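Local atomic coordinates of prophenoloxidase b (Marsupenaeus japonicus, PDB entry 3WKY), a protein that is an inactive precursor of a type 3 copper phenoloxidase, which probably oxidises monophenols and o-diphenols once activated. Residues Thr22-Asp27 / Asp462-Arg467; Ala55-Ala60 / Lys81-Val86; Lys243-Phe248 / Trp396-Asp401; Lys499-Arg504 / Val594-Val599. All coordinates share one frame; numbering follows the deposited sequence. Where two conformers were deposited one is given.

The four contacts sit in separate parts of the chain and none touches another. Interaction 1 is a surface contact between an N-terminal helix and a loop of the Ig-like domain; charge dominates it, and it closes a long loop of chain that has interactions 2 and 3 inside. Interaction 2 is partly buried, with a carboxylate gripping a turn beside a patch of aliphatic side chains in the all-alpha domain. Nearest the centre of the chain is interaction 3, where a loop packs on a copper-ligand helix through apolar contacts and one bridging water. Interaction 4, a buried strand pair, shares its domain with the loop 462-467 but relies on regular backbone bonding.

Interaction 1. Residues Thr22-Asp27 / Asp462-Arg467; sequences TSTLAD and DFRLKR. With EDO (1,2-ethanediol), chain L.
Asp27, on the helix 22-29, faces Arg467, the two side chains arriving from opposite directions. Their salt bridge runs from Asp27 OD1 to Arg467 NH2, but the modelled 2.4 Å is improbably short and Asp27 has two deposited conformers, so its exact length is doubtful. Arg467 NE adds a weak bond to the same oxygen. The carboxylate and guanidinium planes are 66° apart, so this is no flat two-to-two pairing. Next to it, the Thr24 methyl CG2 lies 3.9 Å from Asp462 OD2, near the edge of the Arg464 guanidinium.

Several of the loop's polar atoms are met from within it. Arg464, its chain bent at chi2 and chi3, reaches back and holds the carbonyl Arg467 O side-on, from NE at 3.2 Å and NH2 at 2.9 Å. Arg464 NH1 makes a salt bridge of 2.6 Å to Asp462 OD2, while Asp462 OD1 takes the backbone Arg464 N in an Asx turn. A bound ethanediol accepts from Phe463 N.

Since Arg464 and Asp462 spend these bonds within the loop, the helix is joined to it chiefly by one exposed ion pair, whose strength would probably be tempered by solvent.

Interaction 2. Residues Ala55-Ala60 / Lys81-Val86; sequences AKLGSA and KDLSKV
Ser59 and Asp82 meet through a single oxygen. Asp82 OD2 accepts from Ser59 N at 2.8 Å and from Ser59 OG at 2.7 Å, the first donor arriving on the anti side of the carboxylate, the second well above its plane. Ser59 can offer both because its hydroxyl is folded back between the backbone N and the carbonyl carbon (chi1 65°), which sets OG next to its own N-H. Asp82 CG lies beside the helix backbone N, and its other oxygen, OD1, is held by Gln78 NE2 one turn earlier. An alanine in place of Asp82 would probably leave Ser59 N and OG without their shared acceptor and the turn less firmly held to the helix.

The turn in question is a type II' beta turn, Leu57 to Ala60, lying against helix 74-89 in the all-alpha domain of this hemocyanin-like fold. Gly58 takes a positive phi of 56°, and a CB there would run into Asp82 OD2.

Beside the polar grip the contact is aliphatic. Leu57 and Leu83 lie side by side and point the same way, CD2 to CD1 at 3.9 Å, whereas Val86 crosses Leu57 at about a right angle, its CG2 also touching Leu57 CD2. The methyl of Ala60 rests on Leu83 CB at 3.8 Å. Leu57 reaches on to Val103 and Val86 to Val99, both of helix 93-103. Where the backbones draw apart, a water donates to Lys56 O at 2.9 Å and to Asp82 O at 2.8 Å.

Interaction 3. Residues Lys243-Phe248 / Trp396-Asp401; sequences KPVKAF and WHKFID. With CUO (Cu2-o2 cluster), chain J.
Ala247 presses its methyl against the helix backbone, CB standing 3.5 Å from Phe399 N, with the Lys398 side chain running alongside. Lys398 leaves the helix with CG anti to its backbone N (chi1 -178°), which lays CG 3.7 Å from Ala247 N; the bend at chi2 (70°) then carries the rest of the chain, and the amine with it, away from the loop. A water spans the remaining distance, accepting from Lys398 NZ at 3.0 Å and donating to Val245 O at 2.7 Å. Val245 slides past the lysine in the opposite direction, its CG1 meeting Lys398 CB at 3.9 Å.

The helix, 391-409, belongs to the type 3 copper domain. On the side turned from the loop, His397 binds one of the two coppers, CU2 of the cluster, through NE2 at 2.2 Å, together with His357 and His361, and its ring stacks on His226.

The aromatic groups pack at the other end. Phe248 meets Trp396 edge-on, CD2 to CE3 at 4.4 Å, with the tryptophan atom near the plane of the phenylalanine ring. Phe399 turns its ring back onto one face of the Trp396 indole, where Ile400 CG1 also rests; Trp396 NE1 meanwhile donates to His357 O, tying the indole to a copper-ligand residue.

Interaction 4. Residues Lys499-Arg504 / Val594-Val599; sequences KRMKLR and VMATDV. With NAG (2-acetamido-2-deoxy-beta-D-glucopyranose), chain E.
Thr597 has OG1 anti to its backbone N (chi1 -172°), which turns the methyl CG2 toward Lys502 and Arg504 of the facing strand. The methyl lies 3.5 Å from Lys502 CB and at the edge of the Arg504 guanidinium, though Thr597 has two deposited conformers and this closeness is tentative. Arg504 runs extended from CG to NE, and Lys502, extended as far as CD (chi1 165°), lays that carbon over one face of the guanidinium, toward its rim and 3.6 Å above the plane; the bend comes only beyond it, at chi3. Arg504 NH1 goes on to a salt bridge with Asp628. A leucine in place of Arg504 would probably leave the Asp628 carboxylate without its charged mate.

On the other face Leu503 CD2 touches Val594 CG1 and Ala596 CB, each at 4.1 Å, and Met501 SD reaches Ala596 CB at 3.7 Å. The backbones pair antiparallel: Lys502 with Thr597 and Arg504 with Met595 are hydrogen-bonded pairs. At the strand end a water links Arg500 O to Asp598 OD1, which also accepts from Asn422 N; Lys499 NZ donates to O5 of the sugar at Asn422.

Within the Ig-like domain, strand 588-598 runs between 501-509 and 655-664, with 528-534 beyond 501-509. Strand 485-493 packs on Met501 and Val594, strand 424-432 on Val594 and Ala596, and Leu503 touches Phe533 of strand 528-534, while Trp630 and Tyr634 from a loop lie against Arg504.

Interaction 1. Residues Thr22-Asp27 / Asp462-Arg467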
# COMPACT_ATOMS: atom_id res chain seq x y z
N THR A 22 -21.15 45.82 25.44
CA THR A 22 -22.15 46.81 25.05
C THR A 22 -21.85 48.15 25.74
O THR A 22 -22.04 49.22 25.15
CB THR A 22 -23.56 46.33 25.41
OG1 THR A 22 -23.77 45.01 24.90
CG2 THR A 22 -24.61 47.27 24.82
N SER A 23 -21.37 48.09 26.98
CA SER A 23 -21.02 49.30 27.72
C SER A 23 -19.92 50.10 27.02
O SER A 23 -20.01 51.32 26.91
CB SER A 23 -20.60 48.96 29.15
OG SER A 23 -21.69 48.46 29.90
N THR A 24 -18.88 49.41 26.54
CA THR A 24 -17.78 50.07 25.84
C THR A 24 -18.27 50.72 24.55
O THR A 24 -17.86 51.83 24.20
CB THR A 24 -16.66 49.06 25.49
OG1 THR A 24 -16.09 48.53 26.70
CG2 THR A 24 -15.56 49.73 24.68
N LEU A 25 -19.15 50.02 23.84
CA LEU A 25 -19.67 50.55 22.59
C LEU A 25 -20.57 51.75 22.87
O LEU A 25 -20.47 52.78 22.19
CB LEU A 25 -20.46 49.46 21.84
CG LEU A 25 -21.14 49.89 20.54
CD1 LEU A 25 -20.12 50.20 19.46
CD2 LEU A 25 -22.13 48.83 20.07
N ALA A 26 -21.43 51.62 23.87
CA ALA A 26 -22.38 52.67 24.22
C ALA A 26 -21.67 53.93 24.69
O ALA A 26 -22.05 55.04 24.33
CB ALA A 26 -23.34 52.18 25.27
N ASP A 27 -20.63 53.75 25.50
CA ASP A 27 -19.86 54.89 25.99
C ASP A 27 -19.23 55.66 24.84
O ASP A 27 -19.26 56.90 24.83
CB ASP A 27 -18.77 54.43 26.96
CG ASP A 27 -17.81 55.55 27.31
OD1 ASP A 27 -18.19 56.43 28.10
OD2 ASP A 27 -16.67 55.55 26.78
N ASP A 462 -11.06 47.92 18.60
CA ASP A 462 -10.77 49.05 19.46
C ASP A 462 -9.28 49.10 19.77
O ASP A 462 -8.79 48.33 20.59
CB ASP A 462 -11.57 48.93 20.76
CG ASP A 462 -11.58 50.21 21.58
OD1 ASP A 462 -10.78 51.12 21.28
OD2 ASP A 462 -12.38 50.31 22.53
N PHE A 463 -8.56 50.00 19.11
CA PHE A 463 -7.11 50.09 19.29
C PHE A 463 -6.67 51.00 20.44
O PHE A 463 -5.48 51.18 20.66
CB PHE A 463 -6.44 50.54 17.99
CG PHE A 463 -6.41 49.48 16.91
CD1 PHE A 463 -5.41 48.52 16.88
CD2 PHE A 463 -7.37 49.47 15.91
CE1 PHE A 463 -5.37 47.56 15.87
CE2 PHE A 463 -7.33 48.51 14.90
CZ PHE A 463 -6.33 47.56 14.88
N ARG A 464 -7.63 51.59 21.15
CA ARG A 464 -7.32 52.45 22.29
C ARG A 464 -6.67 51.68 23.44
O ARG A 464 -7.07 50.55 23.75
CB ARG A 464 -8.58 53.14 22.82
CG ARG A 464 -9.18 54.18 21.88
CD ARG A 464 -10.70 54.04 21.82
NE ARG A 464 -11.39 54.57 22.99
CZ ARG A 464 -12.44 53.98 23.58
NH1 ARG A 464 -12.91 52.83 23.13
NH2 ARG A 464 -13.01 54.56 24.63
N LEU A 465 -5.68 52.29 24.07
CA LEU A 465 -5.12 51.76 25.31
C LEU A 465 -6.05 52.12 26.46
O LEU A 465 -6.41 51.28 27.28
CB LEU A 465 -3.72 52.32 25.55
CG LEU A 465 -2.65 51.70 24.66
CD1 LEU A 465 -1.34 52.46 24.74
CD2 LEU A 465 -2.45 50.24 25.05
N LYS A 466 -6.45 53.39 26.49
CA LYS A 466 -7.42 53.86 27.47
C LYS A 466 -8.49 54.73 26.83
O LYS A 466 -8.33 55.19 25.69
CB LYS A 466 -6.72 54.59 28.61
CG LYS A 466 -6.21 53.65 29.69
CD LYS A 466 -5.26 54.35 30.65
CE LYS A 466 -5.08 53.51 31.89
NZ LYS A 466 -4.01 54.00 32.80
N ARG A 467 -9.56 54.95 27.58
CA ARG A 467 -10.79 55.58 27.10
C ARG A 467 -10.63 56.79 26.18
O ARG A 467 -11.30 56.90 25.15
CB ARG A 467 -11.66 55.96 28.29
CG ARG A 467 -13.02 56.51 27.92
CD ARG A 467 -13.83 56.89 29.14
NE ARG A 467 -15.22 57.15 28.77
CZ ARG A 467 -15.64 58.27 28.18
NH1 ARG A 467 -14.77 59.23 27.90
NH2 ARG A 467 -16.92 58.42 27.88
C1 EDO L . -11.34 51.85 17.60
O1 EDO L . -9.98 52.23 17.27
C2 EDO L . -12.28 53.04 17.75
O2 EDO L . -12.00 53.71 18.99

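Interaction 2. Residues Ala55-Ala60 / Lys81-Val86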
# COMPACT_ATOMS: atom_id res chain seq x y z
N ALA A 55 -36.99 34.40 26.98
CA ALA A 55 -37.94 33.34 26.66
C ALA A 55 -38.23 33.26 25.16
O ALA A 55 -38.73 32.25 24.68
CB ALA A 55 -39.24 33.55 27.43
N LYS A 56 -37.92 34.33 24.44
CA LYS A 56 -38.19 34.40 23.01
C LYS A 56 -36.99 33.96 22.17
O LYS A 56 -37.10 33.86 20.95
CB LYS A 56 -38.52 35.83 22.60
CG LYS A 56 -39.86 36.37 23.05
CD LYS A 56 -39.98 37.82 22.58
CE LYS A 56 -41.36 38.40 22.84
NZ LYS A 56 -41.38 39.84 22.44
N LEU A 57 -35.86 33.72 22.82
CA LEU A 57 -34.59 33.62 22.09
C LEU A 57 -34.27 32.23 21.52
O LEU A 57 -33.26 32.08 20.82
CB LEU A 57 -33.43 34.14 22.93
CG LEU A 57 -33.41 35.65 23.13
CD1 LEU A 57 -32.32 36.08 24.09
CD2 LEU A 57 -33.26 36.36 21.79
N GLY A 58 -35.11 31.25 21.79
CA GLY A 58 -34.88 29.90 21.31
C GLY A 58 -33.52 29.37 21.75
O GLY A 58 -33.19 29.41 22.93
N SER A 59 -32.72 28.90 20.79
CA SER A 59 -31.42 28.32 21.11
C SER A 59 -30.28 29.32 20.96
O SER A 59 -29.11 28.94 21.06
CB SER A 59 -31.15 27.11 20.21
OG SER A 59 -31.03 27.52 18.85
N ALA A 60 -30.61 30.59 20.74
CA ALA A 60 -29.59 31.61 20.45
C ALA A 60 -28.45 31.67 21.46
O ALA A 60 -27.29 31.88 21.09
CB ALA A 60 -30.24 32.98 20.30
N LYS A 81 -30.68 31.51 13.28
CA LYS A 81 -32.08 31.57 12.86
C LYS A 81 -32.97 31.99 14.03
O LYS A 81 -33.90 32.79 13.86
CB LYS A 81 -32.53 30.21 12.33
CG LYS A 81 -33.92 30.20 11.73
CD LYS A 81 -34.33 28.78 11.35
CE LYS A 81 -35.63 28.79 10.55
NZ LYS A 81 -36.05 27.42 10.20
N ASP A 82 -32.69 31.45 15.21
CA ASP A 82 -33.50 31.76 16.40
C ASP A 82 -33.34 33.21 16.87
O ASP A 82 -34.32 33.85 17.25
CB ASP A 82 -33.19 30.78 17.54
CG ASP A 82 -33.70 29.38 17.28
OD1 ASP A 82 -34.42 29.19 16.27
OD2 ASP A 82 -33.40 28.47 18.08
N LEU A 83 -32.11 33.73 16.85
CA LEU A 83 -31.86 35.13 17.20
C LEU A 83 -32.44 36.10 16.17
O LEU A 83 -33.10 37.08 16.53
CB LEU A 83 -30.36 35.41 17.36
CG LEU A 83 -29.98 36.83 17.75
CD1 LEU A 83 -30.69 37.26 19.04
CD2 LEU A 83 -28.46 36.98 17.91
N SER A 84 -32.20 35.83 14.89
CA SER A 84 -32.71 36.71 13.85
C SER A 84 -34.24 36.75 13.88
O SER A 84 -34.84 37.76 13.53
CB SER A 84 -32.21 36.28 12.47
OG SER A 84 -32.65 34.98 12.16
N LYS A 85 -34.86 35.64 14.29
CA LYS A 85 -36.32 35.57 14.35
C LYS A 85 -36.88 36.68 15.24
O LYS A 85 -37.85 37.34 14.88
CB LYS A 85 -36.77 34.20 14.87
CG LYS A 85 -38.28 34.12 15.16
CD LYS A 85 -38.65 32.79 15.81
CE LYS A 85 -40.09 32.81 16.33
NZ LYS A 85 -41.08 32.97 15.24
N VAL A 86 -36.23 36.90 16.38
CA VAL A 86 -36.65 37.95 17.30
C VAL A 86 -36.41 39.33 16.70
O VAL A 86 -37.27 40.20 16.81
CB VAL A 86 -35.93 37.82 18.67
CG1 VAL A 86 -36.36 38.93 19.61
CG2 VAL A 86 -36.22 36.46 19.28
O HOH W 1 -36.19 32.36 18.64

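Interaction 3. Residues Lys243-Phe248 / Trp396-Asp401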
# COMPACT_ATOMS: atom_id res chain seq x y z
N LYS A 243 -3.41 24.43 -13.91
CA LYS A 243 -4.43 23.53 -14.44
C LYS A 243 -5.74 23.83 -13.71
O LYS A 243 -5.73 24.22 -12.55
CB LYS A 243 -4.03 22.07 -14.20
CG LYS A 243 -2.78 21.65 -14.98
CD LYS A 243 -2.21 20.33 -14.49
CE LYS A 243 -2.85 19.14 -15.19
NZ LYS A 243 -4.30 18.97 -14.86
N PRO A 244 -6.88 23.66 -14.41
CA PRO A 244 -8.22 23.84 -13.82
C PRO A 244 -8.37 22.99 -12.57
O PRO A 244 -7.73 21.94 -12.47
CB PRO A 244 -9.14 23.31 -14.90
CG PRO A 244 -8.40 23.60 -16.19
CD PRO A 244 -6.95 23.37 -15.86
N VAL A 245 -9.21 23.42 -11.64
CA VAL A 245 -9.35 22.69 -10.37
C VAL A 245 -9.94 21.28 -10.56
O VAL A 245 -10.80 21.05 -11.41
CB VAL A 245 -10.20 23.50 -9.36
CG1 VAL A 245 -11.64 23.64 -9.85
CG2 VAL A 245 -10.14 22.87 -7.99
N LYS A 246 -9.43 20.34 -9.77
CA LYS A 246 -9.90 18.96 -9.81
C LYS A 246 -10.83 18.69 -8.64
O LYS A 246 -10.52 19.04 -7.50
CB LYS A 246 -8.71 18.01 -9.78
CG LYS A 246 -7.82 18.12 -11.01
CD LYS A 246 -6.45 17.52 -10.77
CE LYS A 246 -5.50 17.84 -11.93
NZ LYS A 246 -4.12 17.36 -11.67
N ALA A 247 -11.97 18.06 -8.92
CA ALA A 247 -12.94 17.76 -7.88
C ALA A 247 -12.30 16.84 -6.84
O ALA A 247 -11.49 15.98 -7.17
CB ALA A 247 -14.15 17.08 -8.47
N PHE A 248 -12.67 17.04 -5.58
CA PHE A 248 -12.30 16.09 -4.54
C PHE A 248 -13.46 15.11 -4.42
O PHE A 248 -14.44 15.39 -3.71
CB PHE A 248 -12.01 16.79 -3.23
CG PHE A 248 -11.61 15.84 -2.11
CD1 PHE A 248 -10.55 14.96 -2.28
CD2 PHE A 248 -12.31 15.82 -0.92
CE1 PHE A 248 -10.19 14.07 -1.24
CE2 PHE A 248 -11.96 14.93 0.10
CZ PHE A 248 -10.91 14.06 -0.07
N TRP A 396 -13.82 21.08 -3.35
CA TRP A 396 -15.11 20.63 -2.83
C TRP A 396 -16.23 21.13 -3.74
O TRP A 396 -17.15 20.38 -4.09
CB TRP A 396 -15.31 21.12 -1.39
CG TRP A 396 -16.54 20.57 -0.75
CD1 TRP A 396 -17.62 21.29 -0.28
CD2 TRP A 396 -16.86 19.18 -0.51
NE1 TRP A 396 -18.57 20.44 0.24
CE2 TRP A 396 -18.13 19.14 0.11
CE3 TRP A 396 -16.19 17.97 -0.75
CZ2 TRP A 396 -18.76 17.94 0.47
CZ3 TRP A 396 -16.81 16.77 -0.37
CH2 TRP A 396 -18.08 16.77 0.24
N HIS A 397 -16.15 22.38 -4.15
CA HIS A 397 -17.20 22.92 -5.02
C HIS A 397 -17.15 22.45 -6.46
O HIS A 397 -18.17 22.47 -7.15
CB HIS A 397 -17.34 24.43 -4.89
CG HIS A 397 -18.25 24.78 -3.77
ND1 HIS A 397 -19.62 24.74 -3.90
CD2 HIS A 397 -17.99 25.00 -2.46
CE1 HIS A 397 -20.17 24.98 -2.73
NE2 HIS A 397 -19.21 25.15 -1.85
N LYS A 398 -15.98 22.02 -6.92
CA LYS A 398 -15.93 21.35 -8.21
C LYS A 398 -16.66 20.00 -8.11
O LYS A 398 -17.39 19.63 -9.02
CB LYS A 398 -14.49 21.18 -8.72
CG LYS A 398 -14.41 20.52 -10.10
CD LYS A 398 -14.94 21.46 -11.22
CE LYS A 398 -14.91 20.74 -12.56
NZ LYS A 398 -15.13 21.69 -13.71
N PHE A 399 -16.49 19.28 -7.00
CA PHE A 399 -17.28 18.06 -6.79
C PHE A 399 -18.78 18.38 -6.81
O PHE A 399 -19.58 17.71 -7.48
CB PHE A 399 -16.91 17.37 -5.47
CG PHE A 399 -18.01 16.50 -4.91
CD1 PHE A 399 -18.42 15.36 -5.59
CD2 PHE A 399 -18.64 16.82 -3.71
CE1 PHE A 399 -19.45 14.55 -5.09
CE2 PHE A 399 -19.65 16.03 -3.20
CZ PHE A 399 -20.07 14.90 -3.89
N ILE A 400 -19.16 19.40 -6.05
CA ILE A 400 -20.56 19.81 -5.98
C ILE A 400 -21.07 20.20 -7.37
O ILE A 400 -22.16 19.78 -7.78
CB ILE A 400 -20.75 20.95 -4.95
CG1 ILE A 400 -20.47 20.42 -3.53
CG2 ILE A 400 -22.17 21.51 -5.02
CD1 ILE A 400 -21.40 19.28 -3.09
N ASP A 401 -20.28 20.97 -8.11
CA ASP A 401 -20.73 21.37 -9.44
C ASP A 401 -20.84 20.15 -10.37
O ASP A 401 -21.69 20.11 -11.26
CB ASP A 401 -19.78 22.41 -10.05
CG ASP A 401 -20.39 23.10 -11.26
OD1 ASP A 401 -21.39 23.82 -11.09
OD2 ASP A 401 -19.87 22.93 -12.38
CU1 CUO J . -20.92 28.68 -0.43
CU2 CUO J . -19.78 25.33 0.25
O1 CUO J . -21.05 26.85 0.37
O2 CUO J . -19.56 27.41 0.84
O HOH W 2 -12.18 22.25 -13.40

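Interaction 4. Residues Lys499-Arg504 / Val594-Val599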
# COMPACT_ATOMS: atom_id res chain seq x y z
N LYS A 499 -41.18 44.70 -29.67
CA LYS A 499 -40.89 43.41 -29.05
C LYS A 499 -40.04 43.62 -27.81
O LYS A 499 -39.11 44.44 -27.81
CB LYS A 499 -40.14 42.51 -30.03
CG LYS A 499 -40.94 42.03 -31.24
CD LYS A 499 -42.02 41.05 -30.83
CE LYS A 499 -42.74 40.50 -32.06
NZ LYS A 499 -43.89 39.63 -31.68
N ARG A 500 -40.38 42.91 -26.74
CA ARG A 500 -39.57 42.91 -25.53
C ARG A 500 -38.56 41.78 -25.65
O ARG A 500 -38.87 40.72 -26.19
CB ARG A 500 -40.42 42.65 -24.29
CG ARG A 500 -41.50 43.67 -24.00
CD ARG A 500 -42.18 43.38 -22.66
NE ARG A 500 -42.53 41.96 -22.51
CZ ARG A 500 -43.57 41.39 -23.12
NH1 ARG A 500 -44.34 42.10 -23.93
NH2 ARG A 500 -43.82 40.10 -22.93
N MET A 501 -37.35 42.00 -25.16
CA MET A 501 -36.40 40.90 -25.12
C MET A 501 -35.51 40.95 -23.89
O MET A 501 -35.36 41.99 -23.25
CB MET A 501 -35.56 40.90 -26.38
CG MET A 501 -34.71 42.11 -26.51
SD MET A 501 -33.02 41.57 -26.65
CE MET A 501 -32.51 42.59 -28.02
N LYS A 502 -34.95 39.79 -23.56
CA LYS A 502 -33.94 39.69 -22.52
C LYS A 502 -32.61 39.32 -23.19
O LYS A 502 -32.55 38.36 -23.96
CB LYS A 502 -34.35 38.66 -21.47
CG LYS A 502 -33.21 38.23 -20.54
CD LYS A 502 -33.75 37.65 -19.24
CE LYS A 502 -34.02 38.75 -18.23
NZ LYS A 502 -34.59 38.23 -16.96
N LEU A 503 -31.57 40.11 -22.95
CA LEU A 503 -30.25 39.80 -23.47
C LEU A 503 -29.55 38.93 -22.43
O LEU A 503 -29.62 39.20 -21.23
CB LEU A 503 -29.46 41.07 -23.72
CG LEU A 503 -29.83 41.79 -25.02
CD1 LEU A 503 -29.16 43.15 -25.10
CD2 LEU A 503 -29.43 40.92 -26.21
N ARG A 504 -28.90 37.86 -22.89
CA ARG A 504 -28.22 36.93 -21.99
C ARG A 504 -26.81 36.82 -22.51
O ARG A 504 -26.60 36.36 -23.62
CB ARG A 504 -28.91 35.58 -22.06
CG ARG A 504 -30.37 35.62 -21.70
CD ARG A 504 -31.02 34.29 -21.93
NE ARG A 504 -32.45 34.34 -21.68
CZ ARG A 504 -33.02 34.15 -20.49
NH1 ARG A 504 -32.27 33.86 -19.42
NH2 ARG A 504 -34.33 34.24 -20.38
N VAL A 594 -23.78 35.95 -26.86
CA VAL A 594 -24.91 36.86 -26.72
C VAL A 594 -26.18 36.22 -27.27
O VAL A 594 -26.20 35.78 -28.42
CB VAL A 594 -24.66 38.19 -27.50
CG1 VAL A 594 -25.86 39.15 -27.34
CG2 VAL A 594 -23.37 38.84 -27.05
N MET A 595 -27.24 36.18 -26.46
CA MET A 595 -28.53 35.70 -26.95
C MET A 595 -29.66 36.69 -26.66
O MET A 595 -29.78 37.21 -25.55
CB MET A 595 -28.87 34.34 -26.34
CG MET A 595 -30.18 33.75 -26.83
SD MET A 595 -30.51 32.18 -26.00
CE MET A 595 -31.96 31.58 -26.89
N ALA A 596 -30.48 36.95 -27.68
CA ALA A 596 -31.68 37.77 -27.49
C ALA A 596 -32.87 36.82 -27.37
O ALA A 596 -33.18 36.06 -28.29
CB ALA A 596 -31.88 38.73 -28.67
N THR A 597 -33.54 36.86 -26.22
CA THR A 597 -34.65 35.95 -26.02
C THR A 597 -35.96 36.71 -25.86
O THR A 597 -35.99 37.83 -25.37
CB THR A 597 -34.40 35.02 -24.81
OG1 THR A 597 -35.42 34.02 -24.75
CG2 THR A 597 -34.43 35.83 -23.56
N ASP A 598 -37.04 36.10 -26.34
CA ASP A 598 -38.36 36.73 -26.25
C ASP A 598 -38.79 36.75 -24.79
O ASP A 598 -38.51 35.80 -24.04
CB ASP A 598 -39.39 35.96 -27.07
CG ASP A 598 -39.01 35.85 -28.54
OD1 ASP A 598 -38.34 36.76 -29.07
OD2 ASP A 598 -39.40 34.83 -29.16
N VAL A 599 -39.45 37.82 -24.36
CA VAL A 599 -39.96 37.86 -22.99
C VAL A 599 -41.44 37.51 -22.96
O VAL A 599 -42.29 38.37 -23.20
CB VAL A 599 -39.75 39.22 -22.31
CG1 VAL A 599 -40.20 39.16 -20.86
CG2 VAL A 599 -38.30 39.63 -22.37
C1 NAG E . -42.62 36.08 -31.66
C2 NAG E . -42.64 34.63 -31.16
C3 NAG E . -43.97 34.11 -30.62
C4 NAG E . -44.96 35.19 -30.19
C5 NAG E . -44.95 36.30 -31.23
C6 NAG E . -46.02 37.34 -30.92
C7 NAG E . -41.00 33.33 -32.47
C8 NAG E . -40.51 33.39 -33.89
N2 NAG E . -42.25 33.74 -32.26
O3 NAG E . -43.72 33.28 -29.51
O4 NAG E . -46.25 34.66 -30.08
O5 NAG E . -43.68 36.89 -31.18
O6 NAG E . -45.84 37.81 -29.60
O7 NAG E . -40.26 32.91 -31.59
O HOH W 3 -39.31 39.32 -28.58